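Lpg2148(MvcA) (Legionella pneumophila subsp. pneumophila str. Philadelphia 1, PDB 6K11) probably acts on ubiquitin as a deamidase-type effector, regulating the host conjugating enzyme UBE2N through deubiquitination. Local coordinates at residues N119-D130 with F227-I238. Sequence-based numbering, arbitrary orientation.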
loop_
_atom_site.group_PDB
_atom_site.type_symbol
_atom_site.label_atom_id
_atom_site.label_comp_id
_atom_site.label_asym_id
_atom_site.label_seq_id
_atom_site.Cartn_x
_atom_site.Cartn_y
_atom_site.Cartn_z
ATOM N N ASN A 119 5.401 25.755 -0.659
ATOM C CA ASN A 119 5.498 24.494 -1.388
ATOM C C ASN A 119 4.991 23.397 -0.470
ATOM O O ASN A 119 5.522 23.220 0.631
ATOM C CB ASN A 119 6.934 24.196 -1.817
ATOM C CG ASN A 119 7.504 25.273 -2.692
ATOM O OD1 ASN A 119 7.262 25.307 -3.895
ATOM N ND2 ASN A 119 8.263 26.180 -2.085
ATOM N N LEU A 120 3.975 22.666 -0.920
ATOM C CA LEU A 120 3.242 21.734 -0.073
ATOM C C LEU A 120 3.381 20.312 -0.595
ATOM O O LEU A 120 3.295 20.071 -1.805
ATOM C CB LEU A 120 1.754 22.100 -0.015
ATOM C CG LEU A 120 1.415 23.453 0.615
ATOM C CD1 LEU A 120 -0.039 23.824 0.356
ATOM C CD2 LEU A 120 1.713 23.406 2.101
ATOM N N LEU A 121 3.571 19.376 0.327
ATOM C CA LEU A 121 3.558 17.947 0.034
ATOM C C LEU A 121 2.433 17.319 0.843
ATOM O O LEU A 121 2.379 17.480 2.069
ATOM C CB LEU A 121 4.897 17.288 0.375
ATOM C CG LEU A 121 4.944 15.754 0.266
ATOM C CD1 LEU A 121 4.786 15.310 -1.182
ATOM C CD2 LEU A 121 6.236 15.192 0.835
ATOM N N ILE A 122 1.536 16.623 0.160
ATOM C CA ILE A 122 0.440 15.904 0.796
ATOM C C ILE A 122 0.653 14.418 0.554
ATOM O O ILE A 122 0.923 14.000 -0.579
ATOM C CB ILE A 122 -0.926 16.349 0.249
ATOM C CG1 ILE A 122 -1.006 17.875 0.151
ATOM C CG2 ILE A 122 -2.051 15.763 1.105
ATOM C CD1 ILE A 122 -2.183 18.339 -0.686
ATOM N N ARG A 123 0.552 13.628 1.607
ATOM C CA ARG A 123 0.606 12.178 1.486
ATOM C C ARG A 123 -0.777 11.630 1.796
ATOM O O ARG A 123 -1.386 12.019 2.799
ATOM C CB ARG A 123 1.654 11.568 2.425
ATOM C CG ARG A 123 1.735 10.052 2.302
ATOM C CD ARG A 123 2.949 9.434 2.995
ATOM N NE ARG A 123 2.964 7.971 2.831
ATOM C CZ ARG A 123 4.066 7.220 2.857
ATOM N NH1 ARG A 123 5.259 7.782 3.007
ATOM N NH2 ARG A 123 3.981 5.910 2.690
ATOM N N PHE A 124 -1.276 10.746 0.931
ATOM C CA PHE A 124 -2.602 10.160 1.075
ATOM C C PHE A 124 -2.499 8.668 1.330
ATOM O O PHE A 124 -1.607 7.995 0.810
ATOM C CB PHE A 124 -3.466 10.341 -0.172
ATOM C CG PHE A 124 -3.836 11.755 -0.463
ATOM C CD1 PHE A 124 -2.994 12.560 -1.213
ATOM C CD2 PHE A 124 -5.039 12.274 -0.010
ATOM C CE1 PHE A 124 -3.340 13.877 -1.496
ATOM C CE2 PHE A 124 -5.393 13.581 -0.291
ATOM C CZ PHE A 124 -4.539 14.383 -1.040
ATOM N N GLU A 125 -3.465 8.152 2.089
ATOM C CA GLU A 125 -3.626 6.717 2.290
ATOM C C GLU A 125 -5.090 6.360 2.062
ATOM O O GLU A 125 -5.984 7.024 2.593
ATOM C CB GLU A 125 -3.173 6.306 3.694
ATOM C CG GLU A 125 -3.205 4.802 3.941
ATOM C CD GLU A 125 -1.997 4.074 3.362
ATOM O OE1 GLU A 125 -0.958 4.735 3.091
ATOM O OE2 GLU A 125 -2.090 2.829 3.185
ATOM N N ILE A 126 -5.335 5.347 1.240
ATOM C CA ILE A 126 -6.680 4.841 0.996
ATOM C C ILE A 126 -6.790 3.496 1.690
ATOM O O ILE A 126 -5.978 2.601 1.437
ATOM C CB ILE A 126 -6.986 4.690 -0.504
ATOM C CG1 ILE A 126 -6.548 5.928 -1.294
ATOM C CG2 ILE A 126 -8.470 4.364 -0.726
ATOM C CD1 ILE A 126 -7.462 7.089 -1.158
ATOM N N ASP A 127 -7.792 3.356 2.554
ATOM C CA ASP A 127 -8.077 2.112 3.256
ATOM C C ASP A 127 -9.366 1.506 2.720
ATOM O O ASP A 127 -10.284 2.226 2.320
ATOM C CB ASP A 127 -8.245 2.337 4.765
ATOM C CG ASP A 127 -6.976 2.807 5.432
ATOM O OD1 ASP A 127 -5.890 2.435 4.942
ATOM O OD2 ASP A 127 -7.069 3.546 6.439
ATOM N N ARG A 128 -9.436 0.180 2.735
ATOM C CA ARG A 128 -10.686 -0.507 2.448
ATOM C C ARG A 128 -11.165 -1.222 3.704
ATOM O O ARG A 128 -10.360 -1.660 4.529
ATOM C CB ARG A 128 -10.523 -1.508 1.310
ATOM C CG ARG A 128 -9.535 -2.600 1.599
ATOM C CD ARG A 128 -9.327 -3.433 0.357
ATOM N NE ARG A 128 -8.858 -4.772 0.678
ATOM C CZ ARG A 128 -7.581 -5.104 0.773
ATOM N NH1 ARG A 128 -6.632 -4.186 0.564
ATOM N NH2 ARG A 128 -7.254 -6.355 1.062
ATOM N N GLU A 129 -12.483 -1.327 3.843
ATOM C CA GLU A 129 -13.089 -1.966 5.006
ATOM C C GLU A 129 -13.294 -3.443 4.705
ATOM O O GLU A 129 -14.034 -3.801 3.780
ATOM C CB GLU A 129 -14.406 -1.291 5.374
ATOM C CG GLU A 129 -14.887 -1.617 6.778
ATOM C CD GLU A 129 -16.279 -1.084 7.041
ATOM O OE1 GLU A 129 -17.069 -1.014 6.074
ATOM O OE2 GLU A 129 -16.588 -0.736 8.203
ATOM N N ASP A 130 -12.638 -4.297 5.482
ATOM C CA ASP A 130 -12.511 -5.717 5.162
ATOM C C ASP A 130 -12.773 -6.560 6.410
ATOM O O ASP A 130 -11.870 -7.229 6.923
ATOM C CB ASP A 130 -11.118 -5.991 4.590
ATOM C CG ASP A 130 -10.960 -7.399 4.063
ATOM O OD1 ASP A 130 -11.939 -7.938 3.505
ATOM O OD2 ASP A 130 -9.851 -7.955 4.195
ATOM N N PHE A 227 -11.065 -3.058 11.215
ATOM C CA PHE A 227 -11.311 -3.824 9.995
ATOM C C PHE A 227 -10.719 -3.165 8.750
ATOM O O PHE A 227 -10.796 -3.749 7.659
ATOM C CB PHE A 227 -12.807 -4.007 9.775
ATOM C CG PHE A 227 -13.503 -4.715 10.899
ATOM C CD1 PHE A 227 -12.910 -5.804 11.521
ATOM C CD2 PHE A 227 -14.761 -4.300 11.317
ATOM C CE1 PHE A 227 -13.562 -6.462 12.553
ATOM C CE2 PHE A 227 -15.422 -4.959 12.351
ATOM C CZ PHE A 227 -14.820 -6.035 12.968
ATOM N N TRP A 228 -10.158 -1.973 8.878
ATOM C CA TRP A 228 -9.637 -1.263 7.717
ATOM C C TRP A 228 -8.220 -1.731 7.400
ATOM O O TRP A 228 -7.419 -2.000 8.304
ATOM C CB TRP A 228 -9.657 0.241 7.969
ATOM C CG TRP A 228 -11.050 0.808 8.109
ATOM C CD1 TRP A 228 -11.771 0.953 9.266
ATOM C CD2 TRP A 228 -11.886 1.303 7.050
ATOM N NE1 TRP A 228 -12.998 1.521 8.991
ATOM C CE2 TRP A 228 -13.094 1.740 7.639
ATOM C CE3 TRP A 228 -11.727 1.422 5.663
ATOM C CZ2 TRP A 228 -14.138 2.283 6.887
ATOM C CZ3 TRP A 228 -12.766 1.960 4.915
ATOM C CH2 TRP A 228 -13.957 2.384 5.530
ATOM N N ILE A 229 -7.915 -1.854 6.110
ATOM C CA ILE A 229 -6.589 -2.277 5.667
ATOM C C ILE A 229 -6.151 -1.406 4.490
ATOM O O ILE A 229 -6.978 -0.998 3.668
ATOM C CB ILE A 229 -6.580 -3.778 5.303
ATOM C CG1 ILE A 229 -5.190 -4.247 4.884
ATOM C CG2 ILE A 229 -7.592 -4.085 4.223
ATOM C CD1 ILE A 229 -5.138 -5.736 4.630
ATOM N N GLY A 230 -4.854 -1.108 4.428
ATOM C CA GLY A 230 -4.296 -0.272 3.377
ATOM C C GLY A 230 -4.612 -0.763 1.974
ATOM O O GLY A 230 -4.397 -1.935 1.644
ATOM N N SER A 231 -5.149 0.124 1.143
ATOM C CA SER A 231 -5.429 -0.183 -0.255
ATOM C C SER A 231 -4.462 0.504 -1.209
ATOM O O SER A 231 -4.060 -0.091 -2.213
ATOM C CB SER A 231 -6.874 0.224 -0.604
ATOM O OG SER A 231 -7.234 -0.155 -1.924
ATOM N N HIS A 232 -4.056 1.735 -0.911
ATOM C CA HIS A 232 -3.234 2.490 -1.847
ATOM C C HIS A 232 -2.611 3.647 -1.088
ATOM O O HIS A 232 -3.115 4.078 -0.047
ATOM C CB HIS A 232 -4.067 2.974 -3.056
ATOM C CG HIS A 232 -3.256 3.596 -4.155
ATOM N ND1 HIS A 232 -2.029 3.103 -4.547
ATOM C CD2 HIS A 232 -3.510 4.659 -4.960
ATOM C CE1 HIS A 232 -1.550 3.850 -5.531
ATOM N NE2 HIS A 232 -2.434 4.794 -5.808
ATOM N N SER A 233 -1.487 4.118 -1.613
ATOM C CA SER A 233 -0.739 5.234 -1.057
ATOM C C SER A 233 -0.281 6.092 -2.224
ATOM O O SER A 233 0.039 5.556 -3.286
ATOM C CB SER A 233 0.468 4.725 -0.257
ATOM O OG SER A 233 1.447 5.740 -0.097
ATOM N N PHE A 234 -0.295 7.409 -2.051
ATOM C CA PHE A 234 0.244 8.296 -3.078
ATOM C C PHE A 234 0.522 9.645 -2.448
ATOM O O PHE A 234 0.142 9.914 -1.305
ATOM C CB PHE A 234 -0.696 8.437 -4.299
ATOM C CG PHE A 234 -2.050 9.065 -4.004
ATOM C CD1 PHE A 234 -3.096 8.301 -3.484
ATOM C CD2 PHE A 234 -2.295 10.406 -4.316
ATOM C CE1 PHE A 234 -4.342 8.863 -3.242
ATOM C CE2 PHE A 234 -3.546 10.971 -4.091
ATOM C CZ PHE A 234 -4.573 10.194 -3.542
ATOM N N THR A 235 1.202 10.494 -3.210
ATOM C CA THR A 235 1.508 11.832 -2.756
ATOM C C THR A 235 1.059 12.823 -3.817
ATOM O O THR A 235 0.866 12.484 -4.990
ATOM C CB THR A 235 3.014 12.000 -2.451
ATOM O OG1 THR A 235 3.788 11.575 -3.590
ATOM C CG2 THR A 235 3.411 11.167 -1.245
ATOM N N ILE A 236 0.878 14.061 -3.380
ATOM C CA ILE A 236 0.593 15.173 -4.269
ATOM C C ILE A 236 1.520 16.302 -3.859
ATOM O O ILE A 236 1.668 16.586 -2.663
ATOM C CB ILE A 236 -0.882 15.613 -4.201
ATOM C CG1 ILE A 236 -1.776 14.612 -4.959
ATOM C CG2 ILE A 236 -1.047 17.018 -4.803
ATOM C CD1 ILE A 236 -3.241 14.975 -4.928
ATOM N N TYR A 237 2.148 16.936 -4.844
ATOM C CA TYR A 237 3.074 18.035 -4.600
ATOM C C TYR A 237 2.501 19.290 -5.242
ATOM O O TYR A 237 2.112 19.275 -6.414
ATOM C CB TYR A 237 4.462 17.707 -5.161
ATOM C CG TYR A 237 5.485 18.818 -5.034
ATOM C CD1 TYR A 237 5.801 19.377 -3.792
ATOM C CD2 TYR A 237 6.146 19.296 -6.161
ATOM C CE1 TYR A 237 6.757 20.396 -3.679
ATOM C CE2 TYR A 237 7.097 20.309 -6.060
ATOM C CZ TYR A 237 7.390 20.858 -4.816
ATOM O OH TYR A 237 8.330 21.869 -4.726
ATOM N N ILE A 238 2.423 20.364 -4.470
ATOM C CA ILE A 238 1.892 21.635 -4.942
ATOM C C ILE A 238 2.988 22.688 -4.808
ATOM O O ILE A 238 3.187 23.261 -3.734
ATOM C CB ILE A 238 0.626 22.045 -4.169
ATOM C CG1 ILE A 238 -0.414 20.925 -4.223
ATOM C CG2 ILE A 238 0.043 23.334 -4.769
ATOM C CD1 ILE A 238 -1.427 20.968 -3.089
HETATM O O HOH W 1 0.430 6.698 2.264
#
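Leu120 and Ile238 begin a run of antiparallel pairs in which alternate residues of strands 120-129 and 228-238 bond across: Leu120, Ile122 and Phe124 each donate to and accept from Ile238, Ile236 and Phe234 in turn. Leu121, Arg123, Glu125 and Asp127 turn their backbones the other way, to Thr332, Lys330, Lys328 and Arg326. The pattern breaks at a classic beta bulge, where Ile126 N still donates almost straight to His232 O but Ile126 O takes two N-H groups, a close one from Ser231 N (2.6 Å) and a longer, more bent one from His232 N (3.2 Å). Beyond it the register has slipped by one residue; Arg128 and Ile229 exchange two bonds, and Asp130 N bonds Phe227 O. Phe124 O also has two donors, Phe234 N at 3.2 Å and a water. That water accepts from Arg123 NE (2.9 Å), in the guanidinium plane, and from Ser233 OG, and donates to Phe124 O and Glu125 OE1, joining Arg123, Glu125 and Ser233 to the backbone. Arg123 NH1 also bonds Asn76, Ser233 OG Ser75 and His232 NE2 Gln253, while Asp127 OD2 forms salt bridges with Lys328 and Arg326. On the other face the Phe124 and Phe234 rings lie nearly parallel (11°) but slid apart, with Phe124 CB over the Phe234 ring, 3.7 Å from its centroid; chi1 of 63° puts Phe234 CG between its own N and carbonyl carbon, which brings the ring across to Phe124. Past the bulge, Glu129 CB sits over the six-membered ring of Trp228, and Ile229 CG2 over the Arg128 guanidinium. Both are inner strands of an antiparallel sheet, between 325-333 and 250-252, with helix 71-83 on the Arg123-Thr235 face and helix 278-288 on the phenylalanines; from Asp130 the chain leaves for the mixed sheet of the MvcA insertion domain, returning at Phe227.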